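Local coordinates for putative cell invasion protein with MAC/Perforin domain (Bacteroides thetaiotaomicron VPI-5482, PDB 3KK7) that is of unknown function but, as a member of the membrane-attack complex/perforin family, may act at membranes, possibly in cell invasion, at residues 309-313 / 314-318; 228-231 / 232-235; 140-143 / 144-148; 321-324 / 325-328; 280-283 / 284-288. One frame throughout, in Å; residues are numbered along the deposited sequence.

Five local contacts of the MACPF region illustrate how chemistry follows position. Interactions 1 and 5 lie at the surface, while 2, 3 and 4 are partly buried. Interactions 1 and 2 each sit where a strand of one large antiparallel sheet turns away, and both rely on one aspartate oxygen, gripping an amide and a hydroxyl in 1, two amides in 2; 1 adds a tyrosine pair, 2 water. Interactions 3, 4 and 5 are helical: 3 has a salt bridge, 4 an indole under a leucine methyl, 5 one carbonyl with three donors. Interaction 1 touches 3 through Pro-310 and 5 through Ile-313, and 2 meets 5 at Thr-231 and Lys-287; interaction 4 begins shortly after 1.

Interaction 1 (309-313 / 314-318); sequences PPYDI and TNYSI
Asp-312 and Thr-314 form an Asx turn where the short edge strand 311-312 leaves the antiparallel sheet of the MACPF region. With CG opposite the backbone N (chi1 177°), the carboxylate of Asp-312 is carried forward over the turn. There OD1 accepts the amide of Thr-314, with N and OD1 2.7 Å apart, nearly in line with the C-O bond. The Thr-314 hydroxyl comes to the same oxygen on its syn side, OG1 to OD1 2.6 Å, tilted out of the carboxylate plane. Two donors thus fix the rotation of the carboxylate. The backbone carbonyl adds to this: Asp-312 O accepts the amides of both Asn-315 and Tyr-316, which closes the chain reversal.

Two tyrosines come alongside, pointing the same way, because Tyr-316 holds CG anti to its N (chi1 -172°) while Tyr-311 keeps CG beside its own. Tyr-316 directs an edge at the face of Tyr-311, the ring planes 53° apart, in a tilted edge-to-face stack with centroids separated by 4.7 Å. Tyr-293 of strand 288-298 touches the Tyr-311 side chain and pairs with its backbone. Tyr-316 CD2 rides 3.6 Å above the centre of the Tyr-311 ring, and Pro-309 O lies over the opposite face, displaced toward the rim.

Interaction 2 (228-231 / 232-235); sequences GVDT and NSIQ
An Asx turn ends strand 220-230 of the large antiparallel sheet: Asp-230 reaches its carboxylate forward to the amides of Asn-232 and Ser-233. A single oxygen does the work. OD1 receives the Asn-232 amide through its anti lone pair, with N and OD1 3.3 Å apart, whereas the amide of Ser-233 approaches from above the carboxylate plane, N to OD1 2.9 Å. The second bond is the straighter, with an angle at hydrogen of 155°. The carboxylate reaches both because CG lies opposite the backbone N of Asp-230 (chi1 -163°), which carries it over the bend.

Water extends the grip. One molecule stands 2.8 Å from Asp-230 OD1 and also 2.9 Å from Asn-232 N, whose proton it accepts; another lies 2.8 Å from Ser-233 OG and also meets Asp-230 OD1. Thr-231 and Asn-232 meet more loosely, Thr-231 CG2 resting 3.4 Å from Asn-232 OD1, while the Thr-231 hydroxyl shares a hydrogen bond with Ser-289 OG.

The other oxygen, Asp-230 OD2, lies close to Asp-242 OD2 in helix 236-249. This closeness may raise the pKa of one of the two acids; Lys-239 packs on Asp-230 as well. Replacing Asp-230 with alanine removes the carboxylate, and the amides of Asn-232 and Ser-233 would probably lose their shared acceptor, freeing the bend to shift. The bond from Asp-230 OD1 to the amide two residues on defines the Asx turn, and Ser-233 N adds a second bond to this turn between a sheet strand and the helix that follows.

Interaction 3 (140-143 / 144-148); sequences QKTI and KETFV
Thr-146 holds its hydroxyl beside its own backbone N (chi1 -56°), and this sends OG1 back up the helix to Thr-142 O. Ile-143 keeps CG1 beside its N (chi1 -55°), which leaves CG2 anti to N and against the ring of Phe-147. Both contacts lie at the C-terminal end of helix 133-146, Phe-147 being the first residue to leave helical geometry.

Thr-142 O is gripped twice by one residue. Thr-146 OG1 stands 2.7 Å from Thr-142 O, above the carbonyl plane, while Thr-146 N comes nearly in line with the same C=O at 2.8 Å. The two side chains run side by side, and the Thr-142 hydroxyl turns to Gly-138 O, with Thr-66 O also in reach. A valine in place of Thr-146 would probably leave Thr-142 O with backbone bonds alone and lose the tie fixing this side chain.

Ile-143 CG2 packs 3.8 Å from Phe-147 CD2, and Ile-143 O lies at the ring edge near its plane while accepting Phe-147 N. Phe-147 also packs on Pro-310 and Ser-292, so the helix end is set against the sheet.

On the outer side, Lys-141 stays extended until a final bend that brings NZ to 3.0 Å from Glu-145 OE2 on the syn side, tilted somewhat out of the carboxylate plane. Lys-144 lies along Gln-140, its CE 3.5 Å from Gln-140 NE2. The chemistry divides by face: an i to i+4 salt bridge on the exposed side, probably weakened by solvent, and apolar contact with a hydroxyl bond where the helix meets the fold.

Interaction 4 (321-324 / 325-328); sequences TPWL and QSLN
Trp-323 and Leu-327 form the dense side of a short helix that begins at Thr-321 and packs against the antiparallel sheet of the MACPF region. Leu-327 CD1 sits over the six-membered ring of the indole, 4.0 Å from its centroid and 22° off the normal, a CH-pi contact displaced toward the rim. The nearest ring atom is Trp-323 CH2, at 3.8 Å from Leu-327 CD1. The indole arrives there with CG opposite its backbone N (chi1 172°) and is held in its rotation by NE1, which bonds to Gly-299 O. Leu-324 takes a more distant place beside Leu-327; both touch Val-166 of strand 157-173, while Trp-323 and Leu-324 reach Leu-272. The backbone is gripped here too: Leu-327 N bonds to Leu-324 O at 3.1 Å from above the carbonyl plane, and its bond to Trp-323 O is long and weak.

The solvent side is looser. Gln-325 is exposed, and its extended chain crosses Thr-321, with Gln-325 OE1 no nearer than 3.7 Å to Thr-321 CG2. The backbone there keeps a straight helical bond, Gln-325 N to Thr-321 O 3.0 Å. The Thr-321 hydroxyl turns elsewhere, to Asp-319 OD1 and Leu-272 N.

Ser-326 lies between these two sides. Its hydroxyl is tucked between its own N and carbonyl carbon (chi1 79°), folded back on the helix, and it also meets the amide of Ala-301. From there Ser-326 OG donates a hydrogen bond to Trp-323 O, 2.5 Å away and slightly tilted from the carbonyl plane.

Interaction 5 (280-283 / 284-288); sequences NSET and ITNKF
Ser-281 O is held by three donors, all from the next turn of helix 278-285. Thr-285 N makes the straight helical bond, 2.9 Å from Ser-281 O with an angle at hydrogen of 174°, nearly along the carbonyl direction. Ile-284 N comes from well above the carbonyl plane, 3.0 Å from the same oxygen. The third is the Thr-285 hydroxyl, a longer bond with OG1 3.2 Å from Ser-281 O. It can reach back because OG1 stands between the backbone N and the carbonyl carbon of its own residue (chi1 56°). Backbone and side chain of Thr-285 therefore converge on one acceptor, which probably favours this rotamer.

On the exposed side Asn-286 folds against Glu-282. Asn-286 N, of the backbone, bonds to Glu-282 O at 3.0 Å, and its side chain crosses the glutamate at a slant, Asn-286 ND2 3.6 Å from Glu-282 CG. The carboxylate and amide planes are turned 50° apart, and the contact there is van der Waals. As the helix gives way to strand 288-298, Ile-284 O takes over, accepting both Lys-287 N and Phe-288 N, the latter at 2.8 Å.

Neighbouring elements hold the helix in place. Asn-280 ND2 bonds to Ala-249 O at the end of helix 236-249, against which Thr-283 and Phe-288 also pack, and the Ser-281 hydroxyl bonds to Thr-276. Ile-284 settles among Ser-250, Thr-276 and Ile-313, so the helix lies between helix 236-249 and the turn after strand 311-312.

Interaction 1 (309-313 / 314-318)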
loop_
_atom_site.group_PDB
_atom_site.type_symbol
_atom_site.label_atom_id
_atom_site.label_comp_id
_atom_site.label_asym_id
_atom_site.label_seq_id
_atom_site.Cartn_x
_atom_site.Cartn_y
_atom_site.Cartn_z
ATOM N N PRO A 309 -19.008 19.117 15.213
ATOM C CA PRO A 309 -20.159 18.288 15.420
ATOM C C PRO A 309 -21.159 18.528 14.305
ATOM O O PRO A 309 -21.048 19.521 13.586
ATOM C CB PRO A 309 -20.736 18.796 16.751
ATOM C CG PRO A 309 -19.644 19.530 17.425
ATOM C CD PRO A 309 -18.787 20.067 16.324
ATOM N N PRO A 310 -22.155 17.651 14.183
ATOM C CA PRO A 310 -23.126 17.785 13.123
ATOM C C PRO A 310 -24.196 18.824 13.451
ATOM O O PRO A 310 -24.649 18.908 14.588
ATOM C CB PRO A 310 -23.714 16.375 13.003
ATOM C CG PRO A 310 -23.605 15.831 14.344
ATOM C CD PRO A 310 -22.404 16.452 14.995
ATOM N N TYR A 311 -24.580 19.589 12.427
ATOM C CA TYR A 311 -25.519 20.678 12.554
ATOM C C TYR A 311 -26.585 20.546 11.490
ATOM O O TYR A 311 -26.299 20.099 10.375
ATOM C CB TYR A 311 -24.792 22.039 12.391
ATOM C CG TYR A 311 -23.721 22.293 13.433
ATOM C CD1 TYR A 311 -24.042 22.315 14.787
ATOM C CD2 TYR A 311 -22.386 22.501 13.069
ATOM C CE1 TYR A 311 -23.067 22.538 15.756
ATOM C CE2 TYR A 311 -21.400 22.732 14.034
ATOM C CZ TYR A 311 -21.755 22.749 15.375
ATOM O OH TYR A 311 -20.812 22.965 16.360
ATOM N N ASP A 312 -27.810 20.933 11.847
ATOM C CA ASP A 312 -28.888 21.025 10.875
ATOM C C ASP A 312 -28.623 22.249 9.972
ATOM O O ASP A 312 -28.478 23.393 10.462
ATOM C CB ASP A 312 -30.251 21.131 11.566
ATOM C CG ASP A 312 -31.398 21.294 10.581
ATOM O OD1 ASP A 312 -31.381 22.287 9.820
ATOM O OD2 ASP A 312 -32.325 20.441 10.578
ATOM N N ILE A 313 -28.593 21.992 8.661
ATOM C CA ILE A 313 -28.221 22.986 7.649
ATOM C C ILE A 313 -29.068 24.261 7.695
ATOM O O ILE A 313 -28.560 25.359 7.415
ATOM C CB ILE A 313 -28.260 22.357 6.224
ATOM C CG1 ILE A 313 -27.440 23.182 5.224
ATOM C CG2 ILE A 313 -29.695 22.159 5.755
ATOM C CD1 ILE A 313 -25.959 23.166 5.467
ATOM N N THR A 314 -30.335 24.126 8.068
ATOM C CA THR A 314 -31.235 25.266 8.137
ATOM C C THR A 314 -31.197 25.990 9.495
ATOM O O THR A 314 -31.766 27.061 9.629
ATOM C CB THR A 314 -32.670 24.817 7.932
ATOM O OG1 THR A 314 -33.098 24.067 9.076
ATOM C CG2 THR A 314 -32.795 23.949 6.696
ATOM N N ASN A 315 -30.561 25.398 10.501
ATOM C CA ASN A 315 -30.552 25.963 11.842
ATOM C C ASN A 315 -29.250 26.666 12.166
ATOM O O ASN A 315 -29.252 27.672 12.872
ATOM C CB ASN A 315 -30.800 24.870 12.880
ATOM C CG ASN A 315 -31.063 25.434 14.286
ATOM O OD1 ASN A 315 -31.952 26.297 14.493
ATOM N ND2 ASN A 315 -30.318 24.909 15.268
ATOM N N TYR A 316 -28.127 26.150 11.674
ATOM C CA TYR A 316 -26.862 26.728 12.065
ATOM C C TYR A 316 -25.949 26.996 10.890
ATOM O O TYR A 316 -25.649 26.106 10.090
ATOM C CB TYR A 316 -26.190 25.847 13.108
ATOM C CG TYR A 316 -24.964 26.479 13.713
ATOM C CD1 TYR A 316 -25.072 27.626 14.531
ATOM C CD2 TYR A 316 -23.695 25.949 13.475
ATOM C CE1 TYR A 316 -23.942 28.219 15.100
ATOM C CE2 TYR A 316 -22.561 26.542 14.016
ATOM C CZ TYR A 316 -22.691 27.677 14.832
ATOM O OH TYR A 316 -21.570 28.261 15.367
ATOM N N SER A 317 -25.507 28.247 10.806
ATOM C CA SER A 317 -24.620 28.717 9.757
ATOM C C SER A 317 -23.309 29.139 10.355
ATOM O O SER A 317 -23.281 29.710 11.442
ATOM C CB SER A 317 -25.233 29.920 9.047
ATOM O OG SER A 317 -26.395 29.503 8.359
ATOM N N ILE A 318 -22.240 28.876 9.612
ATOM C CA ILE A 318 -20.901 29.215 10.009
ATOM C C ILE A 318 -20.295 30.160 8.992
ATOM O O ILE A 318 -20.323 29.869 7.799
ATOM C CB ILE A 318 -20.020 27.990 10.030
ATOM C CG1 ILE A 318 -20.684 26.864 10.836
ATOM C CG2 ILE A 318 -18.643 28.365 10.581
ATOM C CD1 ILE A 318 -19.885 25.532 10.813
#

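Interaction 2 (228-231 / 232-235)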
loop_
_atom_site.group_PDB
_atom_site.type_symbol
_atom_site.label_atom_id
_atom_site.label_comp_id
_atom_site.label_asym_id
_atom_site.label_seq_id
_atom_site.Cartn_x
_atom_site.Cartn_y
_atom_site.Cartn_z
ATOM N N GLY A 228 -28.401 13.458 4.628
ATOM C CA GLY A 228 -29.825 13.762 4.403
ATOM C C GLY A 228 -30.777 12.560 4.400
ATOM O O GLY A 228 -30.439 11.456 3.929
ATOM N N VAL A 229 -31.980 12.783 4.948
ATOM C CA VAL A 229 -33.076 11.827 4.814
ATOM C C VAL A 229 -34.064 12.422 3.804
ATOM O O VAL A 229 -34.765 13.403 4.098
ATOM C CB VAL A 229 -33.739 11.516 6.156
ATOM C CG1 VAL A 229 -34.980 10.655 5.965
ATOM C CG2 VAL A 229 -32.729 10.832 7.069
ATOM N N ASP A 230 -34.096 11.838 2.609
ATOM C CA ASP A 230 -34.949 12.326 1.547
ATOM C C ASP A 230 -36.370 11.874 1.886
ATOM O O ASP A 230 -36.648 10.691 2.100
ATOM C CB ASP A 230 -34.485 11.793 0.191
ATOM C CG ASP A 230 -35.049 12.577 -0.974
ATOM O OD1 ASP A 230 -36.282 12.539 -1.202
ATOM O OD2 ASP A 230 -34.239 13.210 -1.677
ATOM N N THR A 231 -37.253 12.849 1.964
ATOM C CA THR A 231 -38.621 12.647 2.397
ATOM C C THR A 231 -39.405 11.732 1.462
ATOM O O THR A 231 -40.156 10.846 1.919
ATOM C CB THR A 231 -39.313 14.020 2.489
ATOM O OG1 THR A 231 -38.547 14.849 3.380
ATOM C CG2 THR A 231 -40.813 13.904 2.956
ATOM N N ASN A 232 -39.214 11.923 0.161
ATOM C CA ASN A 232 -40.073 11.250 -0.807
ATOM C C ASN A 232 -39.443 10.409 -1.904
ATOM O O ASN A 232 -40.176 9.693 -2.579
ATOM C CB ASN A 232 -41.051 12.272 -1.403
ATOM C CG ASN A 232 -42.266 12.499 -0.505
ATOM O OD1 ASN A 232 -42.496 13.599 -0.028
ATOM N ND2 ASN A 232 -43.039 11.449 -0.276
ATOM N N SER A 233 -38.131 10.465 -2.094
ATOM C CA SER A 233 -37.493 9.645 -3.120
ATOM C C SER A 233 -36.626 8.595 -2.477
ATOM O O SER A 233 -35.927 8.887 -1.517
ATOM C CB SER A 233 -36.616 10.487 -4.029
ATOM O OG SER A 233 -37.371 11.428 -4.739
ATOM N N ILE A 234 -36.683 7.380 -3.004
ATOM C CA ILE A 234 -35.775 6.304 -2.602
ATOM C C ILE A 234 -34.802 5.902 -3.734
ATOM O O ILE A 234 -33.843 5.168 -3.502
ATOM C CB ILE A 234 -36.552 5.040 -2.132
ATOM C CG1 ILE A 234 -37.387 4.439 -3.271
ATOM C CG2 ILE A 234 -37.393 5.352 -0.880
ATOM C CD1 ILE A 234 -38.018 3.075 -2.919
ATOM N N GLN A 235 -35.083 6.360 -4.953
ATOM C CA GLN A 235 -34.251 6.090 -6.109
ATOM C C GLN A 235 -32.911 6.791 -5.988
ATOM O O GLN A 235 -32.857 8.000 -5.747
ATOM C CB GLN A 235 -34.933 6.574 -7.397
ATOM C CG GLN A 235 -36.064 5.685 -7.873
ATOM C CD GLN A 235 -35.591 4.261 -8.144
ATOM O OE1 GLN A 235 -34.430 4.036 -8.570
ATOM N NE2 GLN A 235 -36.467 3.285 -7.882
HETATM O O HOH W 1 -37.622 13.986 -3.565
HETATM O O HOH W 2 -38.444 14.378 -1.126
#

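Interaction 3 (140-143 / 144-148)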
loop_
_atom_site.group_PDB
_atom_site.type_symbol
_atom_site.label_atom_id
_atom_site.label_comp_id
_atom_site.label_asym_id
_atom_site.label_seq_id
_atom_site.Cartn_x
_atom_site.Cartn_y
_atom_site.Cartn_z
ATOM N N GLN A 140 -17.542 5.476 5.081
ATOM C CA GLN A 140 -18.707 5.084 5.859
ATOM C C GLN A 140 -18.421 5.168 7.354
ATOM O O GLN A 140 -19.265 5.565 8.116
ATOM C CB GLN A 140 -19.183 3.657 5.535
ATOM C CG GLN A 140 -20.457 3.284 6.326
ATOM C CD GLN A 140 -21.095 1.980 5.909
ATOM O OE1 GLN A 140 -20.529 1.194 5.160
ATOM N NE2 GLN A 140 -22.285 1.740 6.406
ATOM N N LYS A 141 -17.231 4.748 7.755
ATOM C CA LYS A 141 -16.826 4.798 9.150
ATOM C C LYS A 141 -16.862 6.253 9.669
ATOM O O LYS A 141 -17.401 6.528 10.742
ATOM C CB LYS A 141 -15.442 4.138 9.303
ATOM C CG LYS A 141 -14.832 4.246 10.690
ATOM C CD LYS A 141 -13.568 3.360 10.837
ATOM C CE LYS A 141 -12.910 3.520 12.214
ATOM N NZ LYS A 141 -12.344 4.898 12.442
ATOM N N THR A 142 -16.342 7.176 8.866
ATOM C CA THR A 142 -16.365 8.578 9.189
ATOM C C THR A 142 -17.784 9.104 9.254
ATOM O O THR A 142 -18.135 9.818 10.206
ATOM C CB THR A 142 -15.559 9.422 8.150
ATOM O OG1 THR A 142 -14.225 8.924 8.073
ATOM C CG2 THR A 142 -15.526 10.902 8.537
ATOM N N ILE A 143 -18.604 8.771 8.251
ATOM C CA ILE A 143 -19.996 9.241 8.271
ATOM C C ILE A 143 -20.633 8.793 9.583
ATOM O O ILE A 143 -21.237 9.599 10.290
ATOM C CB ILE A 143 -20.886 8.704 7.131
ATOM C CG1 ILE A 143 -20.283 9.003 5.761
ATOM C CG2 ILE A 143 -22.278 9.327 7.219
ATOM C CD1 ILE A 143 -19.970 10.451 5.519
ATOM N N LYS A 144 -20.457 7.525 9.925
ATOM C CA LYS A 144 -21.068 7.001 11.129
ATOM C C LYS A 144 -20.554 7.682 12.403
ATOM O O LYS A 144 -21.318 7.865 13.333
ATOM C CB LYS A 144 -20.898 5.488 11.216
ATOM C CG LYS A 144 -21.737 4.700 10.232
ATOM C CD LYS A 144 -21.732 3.214 10.627
ATOM C CE LYS A 144 -22.656 2.392 9.782
ATOM N NZ LYS A 144 -22.712 0.977 10.269
ATOM N N GLU A 145 -19.294 8.104 12.420
ATOM C CA GLU A 145 -18.726 8.766 13.601
ATOM C C GLU A 145 -19.084 10.228 13.638
ATOM O O GLU A 145 -19.102 10.821 14.710
ATOM C CB GLU A 145 -17.197 8.647 13.644
ATOM C CG GLU A 145 -16.686 7.261 13.945
ATOM C CD GLU A 145 -15.204 7.073 13.670
ATOM O OE1 GLU A 145 -14.512 8.023 13.256
ATOM O OE2 GLU A 145 -14.715 5.943 13.875
ATOM N N THR A 146 -19.348 10.826 12.478
ATOM C CA THR A 146 -19.576 12.282 12.392
ATOM C C THR A 146 -21.006 12.656 12.651
ATOM O O THR A 146 -21.289 13.775 13.082
ATOM C CB THR A 146 -19.246 12.808 11.012
ATOM O OG1 THR A 146 -17.909 12.446 10.694
ATOM C CG2 THR A 146 -19.397 14.292 10.950
ATOM N N PHE A 147 -21.910 11.741 12.342
ATOM C CA PHE A 147 -23.324 12.027 12.457
ATOM C C PHE A 147 -23.920 11.214 13.574
ATOM O O PHE A 147 -23.559 10.060 13.791
ATOM C CB PHE A 147 -24.056 11.840 11.123
ATOM C CG PHE A 147 -23.633 12.833 10.103
ATOM C CD1 PHE A 147 -24.160 14.108 10.115
ATOM C CD2 PHE A 147 -22.631 12.540 9.198
ATOM C CE1 PHE A 147 -23.717 15.062 9.205
ATOM C CE2 PHE A 147 -22.196 13.475 8.298
ATOM C CZ PHE A 147 -22.742 14.740 8.295
ATOM N N VAL A 148 -24.802 11.870 14.315
ATOM C CA VAL A 148 -25.446 11.283 15.477
ATOM C C VAL A 148 -26.015 9.959 15.011
ATOM O O VAL A 148 -26.398 9.821 13.844
ATOM C CB VAL A 148 -26.542 12.256 16.069
ATOM C CG1 VAL A 148 -27.600 11.502 16.875
ATOM C CG2 VAL A 148 -25.869 13.400 16.898
#

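Interaction 4 (321-324 / 325-328)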
loop_
_atom_site.group_PDB
_atom_site.type_symbol
_atom_site.label_atom_id
_atom_site.label_comp_id
_atom_site.label_asym_id
_atom_site.label_seq_id
_atom_site.Cartn_x
_atom_site.Cartn_y
_atom_site.Cartn_z
ATOM N N THR A 321 -15.489 33.565 6.659
ATOM C CA THR A 321 -14.824 34.704 6.051
ATOM C C THR A 321 -13.436 34.951 6.658
ATOM O O THR A 321 -12.481 35.037 5.914
ATOM C CB THR A 321 -15.710 35.965 6.023
ATOM O OG1 THR A 321 -16.901 35.666 5.283
ATOM C CG2 THR A 321 -14.984 37.134 5.351
ATOM N N PRO A 322 -13.307 34.994 7.998
ATOM C CA PRO A 322 -11.969 35.165 8.590
ATOM C C PRO A 322 -10.992 34.095 8.142
ATOM O O PRO A 322 -9.832 34.407 7.839
ATOM C CB PRO A 322 -12.220 35.058 10.096
ATOM C CG PRO A 322 -13.649 35.456 10.253
ATOM C CD PRO A 322 -14.339 34.883 9.038
ATOM N N TRP A 323 -11.447 32.845 8.105
ATOM C CA TRP A 323 -10.586 31.763 7.648
ATOM C C TRP A 323 -10.154 31.958 6.174
ATOM O O TRP A 323 -8.983 31.768 5.827
ATOM C CB TRP A 323 -11.260 30.405 7.836
ATOM C CG TRP A 323 -10.508 29.334 7.216
ATOM C CD1 TRP A 323 -9.431 28.668 7.736
ATOM C CD2 TRP A 323 -10.735 28.784 5.922
ATOM N NE1 TRP A 323 -8.985 27.723 6.837
ATOM C CE2 TRP A 323 -9.776 27.775 5.720
ATOM C CE3 TRP A 323 -11.671 29.027 4.931
ATOM C CZ2 TRP A 323 -9.718 27.031 4.556
ATOM C CZ3 TRP A 323 -11.618 28.289 3.783
ATOM C CH2 TRP A 323 -10.648 27.295 3.601
ATOM N N LEU A 324 -11.090 32.352 5.318
ATOM C CA LEU A 324 -10.772 32.527 3.921
ATOM C C LEU A 324 -9.685 33.578 3.790
ATOM O O LEU A 324 -8.708 33.379 3.080
ATOM C CB LEU A 324 -12.011 32.938 3.125
ATOM C CG LEU A 324 -11.803 33.124 1.616
ATOM C CD1 LEU A 324 -11.464 31.801 0.959
ATOM C CD2 LEU A 324 -13.037 33.738 0.985
ATOM N N GLN A 325 -9.826 34.690 4.499
ATOM C CA GLN A 325 -8.854 35.748 4.358
ATOM C C GLN A 325 -7.564 35.485 5.139
ATOM O O GLN A 325 -6.586 36.181 4.955
ATOM C CB GLN A 325 -9.469 37.116 4.652
ATOM C CG GLN A 325 -9.954 37.343 6.042
ATOM C CD GLN A 325 -10.852 38.584 6.142
ATOM O OE1 GLN A 325 -11.669 38.854 5.249
ATOM N NE2 GLN A 325 -10.710 39.336 7.238
ATOM N N SER A 326 -7.549 34.467 5.985
ATOM C CA SER A 326 -6.313 34.043 6.615
ATOM C C SER A 326 -5.408 33.375 5.572
ATOM O O SER A 326 -4.182 33.288 5.762
ATOM C CB SER A 326 -6.596 33.052 7.724
ATOM O OG SER A 326 -6.847 31.763 7.167
ATOM N N LEU A 327 -6.013 32.904 4.478
ATOM C CA LEU A 327 -5.272 32.192 3.424
ATOM C C LEU A 327 -4.391 33.108 2.572
ATOM O O LEU A 327 -3.626 32.634 1.735
ATOM C CB LEU A 327 -6.231 31.394 2.530
ATOM C CG LEU A 327 -7.024 30.262 3.200
ATOM C CD1 LEU A 327 -7.994 29.571 2.201
ATOM C CD2 LEU A 327 -6.075 29.249 3.849
ATOM N N ASN A 328 -4.499 34.416 2.790
ATOM C CA ASN A 328 -3.618 35.371 2.140
ATOM C C ASN A 328 -2.191 35.265 2.631
ATOM O O ASN A 328 -1.284 35.775 1.985
ATOM C CB ASN A 328 -4.117 36.801 2.334
ATOM C CG ASN A 328 -5.426 37.064 1.612
ATOM O OD1 ASN A 328 -5.603 36.690 0.439
ATOM N ND2 ASN A 328 -6.352 37.724 2.303
#

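Interaction 5 (280-283 / 284-288)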
loop_
_atom_site.group_PDB
_atom_site.type_symbol
_atom_site.label_atom_id
_atom_site.label_comp_id
_atom_site.label_asym_id
_atom_site.label_seq_id
_atom_site.Cartn_x
_atom_site.Cartn_y
_atom_site.Cartn_z
ATOM N N ASN A 280 -33.519 30.091 0.841
ATOM C CA ASN A 280 -32.791 28.843 0.582
ATOM C C ASN A 280 -33.190 27.653 1.463
ATOM O O ASN A 280 -32.937 26.500 1.080
ATOM C CB ASN A 280 -31.270 29.046 0.646
ATOM C CG ASN A 280 -30.716 29.674 -0.618
ATOM O OD1 ASN A 280 -31.195 30.703 -1.064
ATOM N ND2 ASN A 280 -29.712 29.058 -1.191
ATOM N N SER A 281 -33.795 27.904 2.623
ATOM C CA SER A 281 -34.135 26.806 3.524
ATOM C C SER A 281 -35.305 25.990 2.999
ATOM O O SER A 281 -35.311 24.770 3.113
ATOM C CB SER A 281 -34.353 27.300 4.952
ATOM O OG SER A 281 -33.077 27.556 5.548
ATOM N N GLU A 282 -36.263 26.669 2.380
ATOM C CA GLU A 282 -37.364 26.009 1.672
ATOM C C GLU A 282 -36.854 25.046 0.585
ATOM O O GLU A 282 -37.381 23.948 0.435
ATOM C CB GLU A 282 -38.265 27.067 1.056
ATOM C CG GLU A 282 -39.667 26.605 0.712
ATOM C CD GLU A 282 -40.719 27.697 0.999
ATOM O OE1 GLU A 282 -40.727 28.233 2.147
ATOM O OE2 GLU A 282 -41.531 28.012 0.087
ATOM N N THR A 283 -35.816 25.435 -0.155
ATOM C CA THR A 283 -35.199 24.540 -1.140
ATOM C C THR A 283 -34.821 23.186 -0.526
ATOM O O THR A 283 -34.833 22.165 -1.209
ATOM C CB THR A 283 -33.894 25.143 -1.736
ATOM O OG1 THR A 283 -34.181 26.392 -2.355
ATOM C CG2 THR A 283 -33.268 24.220 -2.785
ATOM N N ILE A 284 -34.451 23.197 0.749
ATOM C CA ILE A 284 -33.963 22.007 1.428
ATOM C C ILE A 284 -35.102 21.224 2.037
ATOM O O ILE A 284 -35.257 20.036 1.800
ATOM C CB ILE A 284 -32.928 22.388 2.509
ATOM C CG1 ILE A 284 -31.613 22.771 1.825
ATOM C CG2 ILE A 284 -32.689 21.250 3.466
ATOM C CD1 ILE A 284 -30.743 23.583 2.676
ATOM N N THR A 285 -35.918 21.900 2.809
ATOM C CA THR A 285 -37.017 21.242 3.492
ATOM C C THR A 285 -38.063 20.630 2.536
ATOM O O THR A 285 -38.684 19.624 2.873
ATOM C CB THR A 285 -37.683 22.212 4.460
ATOM O OG1 THR A 285 -38.095 23.375 3.730
ATOM C CG2 THR A 285 -36.694 22.592 5.559
ATOM N N ASN A 286 -38.242 21.235 1.363
ATOM C CA ASN A 286 -39.115 20.681 0.328
ATOM C C ASN A 286 -38.678 19.299 -0.180
ATOM O O ASN A 286 -39.495 18.546 -0.698
ATOM C CB ASN A 286 -39.219 21.629 -0.872
ATOM C CG ASN A 286 -40.082 22.886 -0.596
ATOM O OD1 ASN A 286 -40.767 23.018 0.436
ATOM N ND2 ASN A 286 -40.038 23.820 -1.546
ATOM N N LYS A 287 -37.402 18.965 -0.033
ATOM C CA LYS A 287 -36.903 17.650 -0.435
ATOM C C LYS A 287 -36.453 16.762 0.722
ATOM O O LYS A 287 -36.480 15.538 0.605
ATOM C CB LYS A 287 -35.740 17.829 -1.418
ATOM C CG LYS A 287 -36.120 18.506 -2.740
ATOM C CD LYS A 287 -37.299 17.812 -3.449
ATOM C CE LYS A 287 -37.669 18.516 -4.725
ATOM N NZ LYS A 287 -38.432 17.591 -5.578
ATOM N N PHE A 288 -36.040 17.359 1.834
ATOM C CA PHE A 288 -35.472 16.587 2.939
ATOM C C PHE A 288 -36.207 16.795 4.242
ATOM O O PHE A 288 -36.496 17.923 4.614
ATOM C CB PHE A 288 -34.019 16.994 3.172
ATOM C CG PHE A 288 -33.088 16.588 2.079
ATOM C CD1 PHE A 288 -32.518 15.323 2.082
ATOM C CD2 PHE A 288 -32.771 17.469 1.051
ATOM C CE1 PHE A 288 -31.632 14.925 1.066
ATOM C CE2 PHE A 288 -31.881 17.084 0.029
ATOM C CZ PHE A 288 -31.304 15.806 0.050
#